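Local coordinates for protein 1d10 (PDB 1T9F) that is of unknown function but folds as a beta-trefoil of three MIR repeats, like its SDF2-type relatives, at residues K74-S88 with S103-W117. Residues are numbered along the deposited sequence; the frame is centred on the assembly and turned at random.
Sequences KIRLKHLTTGTFLHS and SAFGSEAESDTGDDW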
ATOM      1  N   LYS A  74       5.267 -12.266   0.529  1.00 19.99           N
ATOM      2  CA  LYS A  74       5.461 -10.928  -0.004  1.00 20.83           C
ATOM      3  C   LYS A  74       4.562 -10.740  -1.219  1.00 23.59           C
ATOM      4  O   LYS A  74       4.223 -11.706  -1.907  1.00 16.09           O
ATOM      5  CB  LYS A  74       6.926 -10.710  -0.407  1.00 21.63           C
ATOM      6  CG  LYS A  74       7.861 -10.564   0.786  1.00 30.33           C
ATOM      7  CD  LYS A  74       9.278 -10.225   0.379  1.00 34.71           C
ATOM      8  CE  LYS A  74       9.976 -11.406  -0.264  1.00 38.03           C
ATOM      9  NZ  LYS A  74      11.418 -11.108  -0.480  1.00 44.92           N
ATOM     10  N   ILE A  75       4.144  -9.501  -1.450  1.00 18.64           N
ATOM     11  CA  ILE A  75       3.318  -9.169  -2.600  1.00 17.58           C
ATOM     12  C   ILE A  75       3.788  -7.830  -3.125  1.00 14.82           C
ATOM     13  O   ILE A  75       4.664  -7.198  -2.545  1.00 16.80           O
ATOM     14  CB  ILE A  75       1.823  -9.008  -2.249  1.00 15.70           C
ATOM     15  CG1 ILE A  75       1.635  -7.867  -1.237  1.00 19.95           C
ATOM     16  CG2 ILE A  75       1.270 -10.312  -1.729  1.00 21.39           C
ATOM     17  CD1 ILE A  75       0.170  -7.517  -0.950  1.00 22.79           C
ATOM     18  N   ARG A  76       3.209  -7.427  -4.246  1.00 17.95           N
ATOM     19  CA  ARG A  76       3.470  -6.138  -4.849  1.00 15.08           C
ATOM     20  C   ARG A  76       2.074  -5.568  -5.070  1.00 13.78           C
ATOM     21  O   ARG A  76       1.121  -6.321  -5.281  1.00 17.71           O
ATOM     22  CB  ARG A  76       4.213  -6.292  -6.179  1.00 16.03           C
ATOM     23  CG  ARG A  76       5.732  -6.444  -6.032  1.00 17.90           C
ATOM     24  CD  ARG A  76       6.405  -6.539  -7.396  1.00 18.32           C
ATOM     25  NE  ARG A  76       5.963  -7.737  -8.096  1.00 18.88           N
ATOM     26  CZ  ARG A  76       6.068  -7.934  -9.407  1.00 23.43           C
ATOM     27  NH1 ARG A  76       6.608  -7.004 -10.181  1.00 19.98           N
ATOM     28  NH2 ARG A  76       5.612  -9.062  -9.944  1.00 14.71           N
ATOM     29  N   LEU A  77       1.938  -4.249  -4.998  1.00 15.59           N
ATOM     30  CA  LEU A  77       0.640  -3.626  -5.189  1.00 15.09           C
ATOM     31  C   LEU A  77       0.709  -2.643  -6.349  1.00 12.27           C
ATOM     32  O   LEU A  77       1.421  -1.640  -6.291  1.00 13.79           O
ATOM     33  CB  LEU A  77       0.197  -2.901  -3.910  1.00 20.55           C
ATOM     34  CG  LEU A  77      -0.260  -3.789  -2.746  1.00 25.97           C
ATOM     35  CD1 LEU A  77      -0.547  -2.931  -1.511  1.00 23.11           C
ATOM     36  CD2 LEU A  77      -1.519  -4.560  -3.158  1.00 18.62           C
ATOM     37  N   LYS A  78      -0.040  -2.948  -7.401  1.00 15.43           N
ATOM     38  CA  LYS A  78      -0.074  -2.111  -8.593  1.00 13.62           C
ATOM     39  C   LYS A  78      -1.203  -1.080  -8.565  1.00 13.33           C
ATOM     40  O   LYS A  78      -2.365  -1.428  -8.341  1.00 16.33           O
ATOM     41  CB  LYS A  78      -0.234  -3.003  -9.824  1.00 13.69           C
ATOM     42  CG  LYS A  78      -0.084  -2.261 -11.148  1.00 20.49           C
ATOM     43  CD  LYS A  78      -0.282  -3.211 -12.308  1.00 23.55           C
ATOM     44  CE  LYS A  78      -0.012  -2.534 -13.636  1.00 33.61           C
ATOM     45  NZ  LYS A  78      -0.243  -3.487 -14.744  1.00 29.81           N
ATOM     46  N   HIS A  79      -0.862   0.187  -8.765  1.00 10.64           N
ATOM     47  CA  HIS A  79      -1.871   1.234  -8.802  1.00 15.52           C
ATOM     48  C   HIS A  79      -2.456   1.149 -10.211  1.00 21.16           C
ATOM     49  O   HIS A  79      -1.769   1.434 -11.196  1.00 18.88           O
ATOM     50  CB  HIS A  79      -1.236   2.597  -8.550  1.00 14.29           C
ATOM     51  CG  HIS A  79      -2.222   3.717  -8.521  1.00 22.33           C
ATOM     52  ND1 HIS A  79      -2.186   4.764  -9.417  1.00 17.69           N
ATOM     53  CD2 HIS A  79      -3.275   3.958  -7.699  1.00 15.86           C
ATOM     54  CE1 HIS A  79      -3.171   5.606  -9.144  1.00 24.14           C
ATOM     55  NE2 HIS A  79      -3.847   5.138  -8.108  1.00 18.82           N
ATOM     56  N   LEU A  80      -3.720   0.745 -10.297  1.00 18.40           N
ATOM     57  CA  LEU A  80      -4.377   0.540 -11.582  1.00 22.07           C
ATOM     58  C   LEU A  80      -4.363   1.661 -12.602  1.00 27.89           C
ATOM     59  O   LEU A  80      -4.020   1.430 -13.758  1.00 28.20           O
ATOM     60  CB  LEU A  80      -5.825   0.089 -11.373  1.00 27.86           C
ATOM     61  CG  LEU A  80      -6.058  -1.389 -11.048  1.00 37.42           C
ATOM     62  CD1 LEU A  80      -7.545  -1.688 -11.157  1.00 39.90           C
ATOM     63  CD2 LEU A  80      -5.276  -2.271 -12.016  1.00 39.14           C
ATOM     64  N   THR A  81      -4.716   2.871 -12.190  1.00 24.68           N
ATOM     65  CA  THR A  81      -4.770   3.976 -13.136  1.00 33.21           C
ATOM     66  C   THR A  81      -3.438   4.510 -13.652  1.00 36.80           C
ATOM     67  O   THR A  81      -3.411   5.151 -14.702  1.00 36.81           O
ATOM     68  CB  THR A  81      -5.585   5.151 -12.567  1.00 27.30           C
ATOM     69  OG1 THR A  81      -4.943   5.655 -11.394  1.00 22.45           O
ATOM     70  CG2 THR A  81      -6.994   4.687 -12.206  1.00 17.20           C
ATOM     71  N   THR A  82      -2.338   4.264 -12.942  1.00 26.74           N
ATOM     72  CA  THR A  82      -1.048   4.762 -13.419  1.00 24.64           C
ATOM     73  C   THR A  82      -0.051   3.655 -13.738  1.00 26.22           C
ATOM     74  O   THR A  82       1.034   3.921 -14.247  1.00 27.05           O
ATOM     75  CB  THR A  82      -0.402   5.730 -12.416  1.00 23.10           C
ATOM     76  OG1 THR A  82      -0.085   5.033 -11.202  1.00 17.86           O
ATOM     77  CG2 THR A  82      -1.351   6.885 -12.118  1.00 25.16           C
ATOM     78  N   GLY A  83      -0.424   2.417 -13.433  1.00 24.79           N
ATOM     79  CA  GLY A  83       0.440   1.286 -13.718  1.00 32.71           C
ATOM     80  C   GLY A  83       1.697   1.162 -12.875  1.00 30.03           C
ATOM     81  O   GLY A  83       2.541   0.305 -13.143  1.00 25.94           O
ATOM     82  N   THR A  84       1.818   2.015 -11.864  1.00 17.98           N
ATOM     83  CA  THR A  84       2.962   2.019 -10.962  1.00 19.89           C
ATOM     84  C   THR A  84       2.784   0.992  -9.829  1.00 19.98           C
ATOM     85  O   THR A  84       1.733   0.352  -9.720  1.00 15.58           O
ATOM     86  CB  THR A  84       3.127   3.402 -10.325  1.00 18.62           C
ATOM     87  OG1 THR A  84       1.868   3.810  -9.784  1.00 23.14           O
ATOM     88  CG2 THR A  84       3.593   4.433 -11.351  1.00 22.72           C
ATOM     89  N   PHE A  85       3.809   0.848  -8.989  1.00 17.92           N
ATOM     90  CA  PHE A  85       3.757  -0.081  -7.859  1.00 18.35           C
ATOM     91  C   PHE A  85       4.050   0.620  -6.533  1.00 18.27           C
ATOM     92  O   PHE A  85       4.855   1.551  -6.478  1.00 23.05           O
ATOM     93  CB  PHE A  85       4.765  -1.231  -8.046  1.00 22.41           C
ATOM     94  CG  PHE A  85       4.289  -2.321  -8.972  1.00 21.72           C
ATOM     95  CD1 PHE A  85       4.564  -2.269 -10.333  1.00 18.02           C
ATOM     96  CD2 PHE A  85       3.549  -3.394  -8.476  1.00 15.54           C
ATOM     97  CE1 PHE A  85       4.110  -3.268 -11.194  1.00 15.30           C
ATOM     98  CE2 PHE A  85       3.091  -4.394  -9.324  1.00 13.76           C
ATOM     99  CZ  PHE A  85       3.374  -4.332 -10.692  1.00 20.90           C
ATOM    100  N   LEU A  86       3.391   0.180  -5.462  1.00 19.81           N
ATOM    101  CA  LEU A  86       3.631   0.762  -4.149  1.00 12.06           C
ATOM    102  C   LEU A  86       5.118   0.508  -3.902  1.00 17.67           C
ATOM    103  O   LEU A  86       5.575  -0.640  -3.919  1.00 19.96           O
ATOM    104  CB  LEU A  86       2.799   0.044  -3.097  1.00 16.62           C
ATOM    105  CG  LEU A  86       2.776   0.713  -1.732  1.00 15.69           C
ATOM    106  CD1 LEU A  86       2.130   2.103  -1.852  1.00 15.71           C
ATOM    107  CD2 LEU A  86       2.009  -0.168  -0.761  1.00 13.78           C
ATOM    108  N   HIS A  87       5.858   1.574  -3.641  1.00 17.70           N
ATOM    109  CA  HIS A  87       7.304   1.476  -3.497  1.00 24.95           C
ATOM    110  C   HIS A  87       7.865   2.189  -2.278  1.00 22.73           C
ATOM    111  O   HIS A  87       7.281   3.152  -1.778  1.00 22.46           O
ATOM    112  CB  HIS A  87       7.932   2.088  -4.753  1.00 20.61           C
ATOM    113  CG  HIS A  87       9.396   1.826  -4.911  1.00 20.55           C
ATOM    114  ND1 HIS A  87       9.884   0.731  -5.593  1.00 22.75           N
ATOM    115  CD2 HIS A  87      10.478   2.556  -4.546  1.00 29.16           C
ATOM    116  CE1 HIS A  87      11.203   0.802  -5.647  1.00 23.47           C
ATOM    117  NE2 HIS A  87      11.588   1.900  -5.021  1.00 22.42           N
ATOM    118  N   SER A  88       8.997   1.696  -1.788  1.00 23.14           N
ATOM    119  CA  SER A  88       9.666   2.353  -0.681  1.00 21.91           C
ATOM    120  C   SER A  88      11.169   2.277  -0.878  1.00 27.58           C
ATOM    121  O   SER A  88      11.668   1.511  -1.708  1.00 20.45           O
ATOM    122  CB  SER A  88       9.281   1.762   0.665  1.00 21.58           C
ATOM    123  OG  SER A  88       9.441   2.773   1.653  1.00 20.62           O
ATOM    124  N   SER A 103       6.232   5.705  -2.173  1.00 17.73           N
ATOM    125  CA  SER A 103       5.845   6.241  -3.472  1.00 16.30           C
ATOM    126  C   SER A 103       5.207   5.201  -4.372  1.00 19.39           C
ATOM    127  O   SER A 103       5.089   4.033  -4.002  1.00 18.32           O
ATOM    128  CB  SER A 103       7.088   6.811  -4.159  1.00 19.03           C
ATOM    129  OG  SER A 103       8.068   5.789  -4.326  1.00 21.56           O
ATOM    130  N   ALA A 104       4.776   5.647  -5.549  1.00 16.70           N
ATOM    131  CA  ALA A 104       4.191   4.776  -6.562  1.00 16.07           C
ATOM    132  C   ALA A 104       5.271   4.821  -7.642  1.00 26.23           C
ATOM    133  O   ALA A 104       5.496   5.863  -8.263  1.00 20.74           O
ATOM    134  CB  ALA A 104       2.892   5.354  -7.077  1.00 20.94           C
ATOM    135  N   PHE A 105       5.947   3.698  -7.850  1.00 21.78           N
ATOM    136  CA  PHE A 105       7.053   3.655  -8.792  1.00 27.82           C
ATOM    137  C   PHE A 105       6.975   2.709  -9.985  1.00 21.84           C
ATOM    138  O   PHE A 105       6.221   1.735  -9.998  1.00 23.70           O
ATOM    139  CB  PHE A 105       8.349   3.389  -7.999  1.00 33.17           C
ATOM    140  CG  PHE A 105       9.508   2.920  -8.845  1.00 46.24           C
ATOM    141  CD1 PHE A 105       9.732   1.557  -9.053  1.00 50.24           C
ATOM    142  CD2 PHE A 105      10.355   3.838  -9.456  1.00 44.44           C
ATOM    143  CE1 PHE A 105      10.786   1.118  -9.860  1.00 55.94           C
ATOM    144  CE2 PHE A 105      11.409   3.412 -10.264  1.00 50.06           C
ATOM    145  CZ  PHE A 105      11.625   2.048 -10.467  1.00 50.60           C
ATOM    146  N   GLY A 106       7.764   3.047 -11.004  1.00 28.18           N
ATOM    147  CA  GLY A 106       7.880   2.240 -12.205  1.00 18.74           C
ATOM    148  C   GLY A 106       6.678   1.664 -12.918  1.00 19.21           C
ATOM    149  O   GLY A 106       5.736   2.378 -13.257  1.00 25.00           O
ATOM    150  N   SER A 107       6.744   0.356 -13.160  1.00 15.81           N
ATOM    151  CA  SER A 107       5.720  -0.397 -13.880  1.00 17.95           C
ATOM    152  C   SER A 107       6.117  -1.864 -13.792  1.00 11.07           C
ATOM    153  O   SER A 107       7.083  -2.197 -13.122  1.00 23.18           O
ATOM    154  CB  SER A 107       5.715   0.013 -15.352  1.00 36.05           C
ATOM    155  OG  SER A 107       6.951  -0.354 -15.957  1.00 32.55           O
ATOM    156  N   GLU A 108       5.397  -2.741 -14.481  1.00 18.71           N
ATOM    157  CA  GLU A 108       5.738  -4.158 -14.445  1.00 25.35           C
ATOM    158  C   GLU A 108       7.146  -4.388 -14.990  1.00 32.33           C
ATOM    159  O   GLU A 108       7.873  -5.271 -14.523  1.00 28.03           O
ATOM    160  CB  GLU A 108       4.727  -4.974 -15.254  1.00 26.06           C
ATOM    161  CG  GLU A 108       3.386  -5.115 -14.562  1.00 30.24           C
ATOM    162  CD  GLU A 108       2.394  -5.933 -15.352  1.00 32.52           C
ATOM    163  OE1 GLU A 108       2.729  -7.067 -15.762  1.00 36.10           O
ATOM    164  OE2 GLU A 108       1.268  -5.443 -15.552  1.00 30.08           O
ATOM    165  N   ALA A 109       7.525  -3.581 -15.976  1.00 34.35           N
ATOM    166  CA  ALA A 109       8.838  -3.693 -16.596  1.00 31.82           C
ATOM    167  C   ALA A 109       9.957  -3.173 -15.702  1.00 23.86           C
ATOM    168  O   ALA A 109      11.034  -3.756 -15.668  1.00 24.55           O
ATOM    169  CB  ALA A 109       8.852  -2.941 -17.929  1.00 29.10           C
ATOM    170  N   GLU A 110       9.709  -2.085 -14.980  1.00 21.94           N
ATOM    171  CA  GLU A 110      10.735  -1.497 -14.116  1.00 23.13           C
ATOM    172  C   GLU A 110      10.729  -1.996 -12.671  1.00 21.98           C
ATOM    173  O   GLU A 110      11.616  -1.655 -11.893  1.00 24.31           O
ATOM    174  CB  GLU A 110      10.583   0.023 -14.068  1.00 16.36           C
ATOM    175  CG  GLU A 110      10.603   0.728 -15.409  1.00 20.95           C
ATOM    176  CD  GLU A 110      10.055   2.132 -15.300  1.00 14.22           C
ATOM    177  OE1 GLU A 110      10.824   3.065 -14.997  1.00 30.84           O
ATOM    178  OE2 GLU A 110       8.833   2.298 -15.492  1.00 30.97           O
ATOM    179  N   SER A 111       9.716  -2.769 -12.307  1.00 22.32           N
ATOM    180  CA  SER A 111       9.586  -3.263 -10.938  1.00 27.80           C
ATOM    181  C   SER A 111      10.829  -3.983 -10.412  1.00 28.32           C
ATOM    182  O   SER A 111      11.433  -4.793 -11.118  1.00 26.71           O
ATOM    183  CB  SER A 111       8.378  -4.197 -10.847  1.00 31.02           C
ATOM    184  OG  SER A 111       8.173  -4.646  -9.516  1.00 27.26           O
ATOM    185  N   ASP A 112      11.202  -3.672  -9.170  1.00 27.76           N
ATOM    186  CA  ASP A 112      12.351  -4.300  -8.512  1.00 33.60           C
ATOM    187  C   ASP A 112      11.997  -4.711  -7.080  1.00 28.61           C
ATOM    188  O   ASP A 112      10.843  -4.581  -6.665  1.00 28.09           O
ATOM    189  CB  ASP A 112      13.570  -3.362  -8.504  1.00 27.91           C
ATOM    190  CG  ASP A 112      13.322  -2.064  -7.751  1.00 30.93           C
ATOM    191  OD1 ASP A 112      12.576  -2.068  -6.749  1.00 32.83           O
ATOM    192  OD2 ASP A 112      13.899  -1.030  -8.152  1.00 35.70           O
ATOM    193  N   THR A 113      12.982  -5.196  -6.325  1.00 26.65           N
ATOM    194  CA  THR A 113      12.753  -5.641  -4.943  1.00 25.17           C
ATOM    195  C   THR A 113      12.149  -4.560  -4.040  1.00 23.58           C
ATOM    196  O   THR A 113      11.551  -4.864  -3.002  1.00 20.37           O
ATOM    197  CB  THR A 113      14.066  -6.154  -4.284  1.00 21.23           C
ATOM    198  OG1 THR A 113      15.030  -5.094  -4.229  1.00 25.42           O
ATOM    199  CG2 THR A 113      14.639  -7.313  -5.070  1.00 31.36           C
ATOM    200  N   GLY A 114      12.315  -3.301  -4.428  1.00 19.33           N
ATOM    201  CA  GLY A 114      11.764  -2.211  -3.640  1.00 16.23           C
ATOM    202  C   GLY A 114      10.240  -2.186  -3.636  1.00 17.50           C
ATOM    203  O   GLY A 114       9.636  -1.455  -2.849  1.00 21.71           O
ATOM    204  N   ASP A 115       9.619  -2.975  -4.510  1.00 14.38           N
ATOM    205  CA  ASP A 115       8.162  -3.033  -4.604  1.00 14.69           C
ATOM    206  C   ASP A 115       7.550  -4.132  -3.728  1.00 22.75           C
ATOM    207  O   ASP A 115       6.324  -4.212  -3.614  1.00 17.00           O
ATOM    208  CB  ASP A 115       7.708  -3.278  -6.054  1.00 11.31           C
ATOM    209  CG  ASP A 115       8.099  -2.146  -7.004  1.00 20.68           C
ATOM    210  OD1 ASP A 115       8.147  -0.981  -6.563  1.00 20.93           O
ATOM    211  OD2 ASP A 115       8.332  -2.430  -8.201  1.00 19.47           O
ATOM    212  N   ASP A 116       8.401  -4.970  -3.121  1.00 16.29           N
ATOM    213  CA  ASP A 116       7.932  -6.077  -2.286  1.00 15.04           C
ATOM    214  C   ASP A 116       7.496  -5.694  -0.869  1.00 11.53           C
ATOM    215  O   ASP A 116       8.223  -5.020  -0.142  1.00 18.19           O
ATOM    216  CB  ASP A 116       9.008  -7.171  -2.171  1.00 21.95           C
ATOM    217  CG  ASP A 116       9.231  -7.934  -3.473  1.00 30.84           C
ATOM    218  OD1 ASP A 116       8.310  -7.994  -4.321  1.00 24.55           O
ATOM    219  OD2 ASP A 116      10.339  -8.498  -3.635  1.00 28.43           O
ATOM    220  N   TRP A 117       6.312  -6.160  -0.482  1.00 16.58           N
ATOM    221  CA  TRP A 117       5.766  -5.908   0.847  1.00 16.95           C
ATOM    222  C   TRP A 117       5.317  -7.229   1.475  1.00 23.66           C
ATOM    223  O   TRP A 117       4.636  -8.028   0.829  1.00 20.27           O
ATOM    224  CB  TRP A 117       4.558  -4.970   0.781  1.00 17.98           C
ATOM    225  CG  TRP A 117       4.870  -3.612   0.232  1.00 15.86           C
ATOM    226  CD1 TRP A 117       4.979  -3.269  -1.083  1.00 20.12           C
ATOM    227  CD2 TRP A 117       5.121  -2.416   0.981  1.00 17.06           C
ATOM    228  NE1 TRP A 117       5.277  -1.935  -1.204  1.00 15.44           N
ATOM    229  CE2 TRP A 117       5.374  -1.385   0.045  1.00 13.01           C
ATOM    230  CE3 TRP A 117       5.158  -2.115   2.346  1.00 20.42           C
ATOM    231  CZ2 TRP A 117       5.659  -0.075   0.433  1.00 15.09           C
ATOM    232  CZ3 TRP A 117       5.442  -0.804   2.734  1.00 25.06           C
ATOM    233  CH2 TRP A 117       5.689   0.198   1.777  1.00 21.57           C
TER
HETATM  234  O   HOH W   1      12.192  -9.097  -1.711  1.00 36.59           O
HETATM  235  O   HOH W   2       6.858  -7.109 -13.061  1.00 34.77           O
HETATM  236  O   HOH W   3       4.335  -3.038  -4.904  1.00 16.57           O
HETATM  237  O   HOH W   4       2.754  -1.341 -15.442  1.00 32.63           O
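Two short antiparallel ladders, Ile-75 with Trp-117 in the barrel and Phe-85 to His-87 with Ser-103 to Phe-105 in the beta hairpin of strands 85-89 and 100-105, join these segments within one MIR repeat of a beta-trefoil. Phe-85 and Phe-105 form a hydrogen-bonded pair, N of each to O of the other at 2.8 Å. Between the ladders, 106-116 folds back over Phe-85 and His-87. Asp-115 organises this return: its OD1 accepts from His-87 ND1 at 2.6 Å and lies in the imidazole plane, whereas ND1 stands 40° out of the carboxylate plane; OD2 accepts from Ser-111 OG and Asp-112 N. With CG anti to the backbone N (chi1 -168°), the His-87 ring slots between Gly-114 O over one face and Phe-105 CB over the other. Ser-111 OG also accepts a hydrogen bond from Arg-76 NH1, near the guanidinium plane; Arg-76 NE bonds Pro-57 O. Without the carboxylate, as with an alanine at Asp-115, His-87 ND1 and Ser-111 OG would probably lose their acceptor and the imidazole turn more freely. Lys-78 NZ forms a salt bridge with Glu-108 OE2. Leu-86 CD2 makes a CH-pi contact over the Trp-117 five-membered ring, whose NE1 reaches Leu-86 O at 3.0 Å, nearly straight at 173° but from above the carbonyl plane.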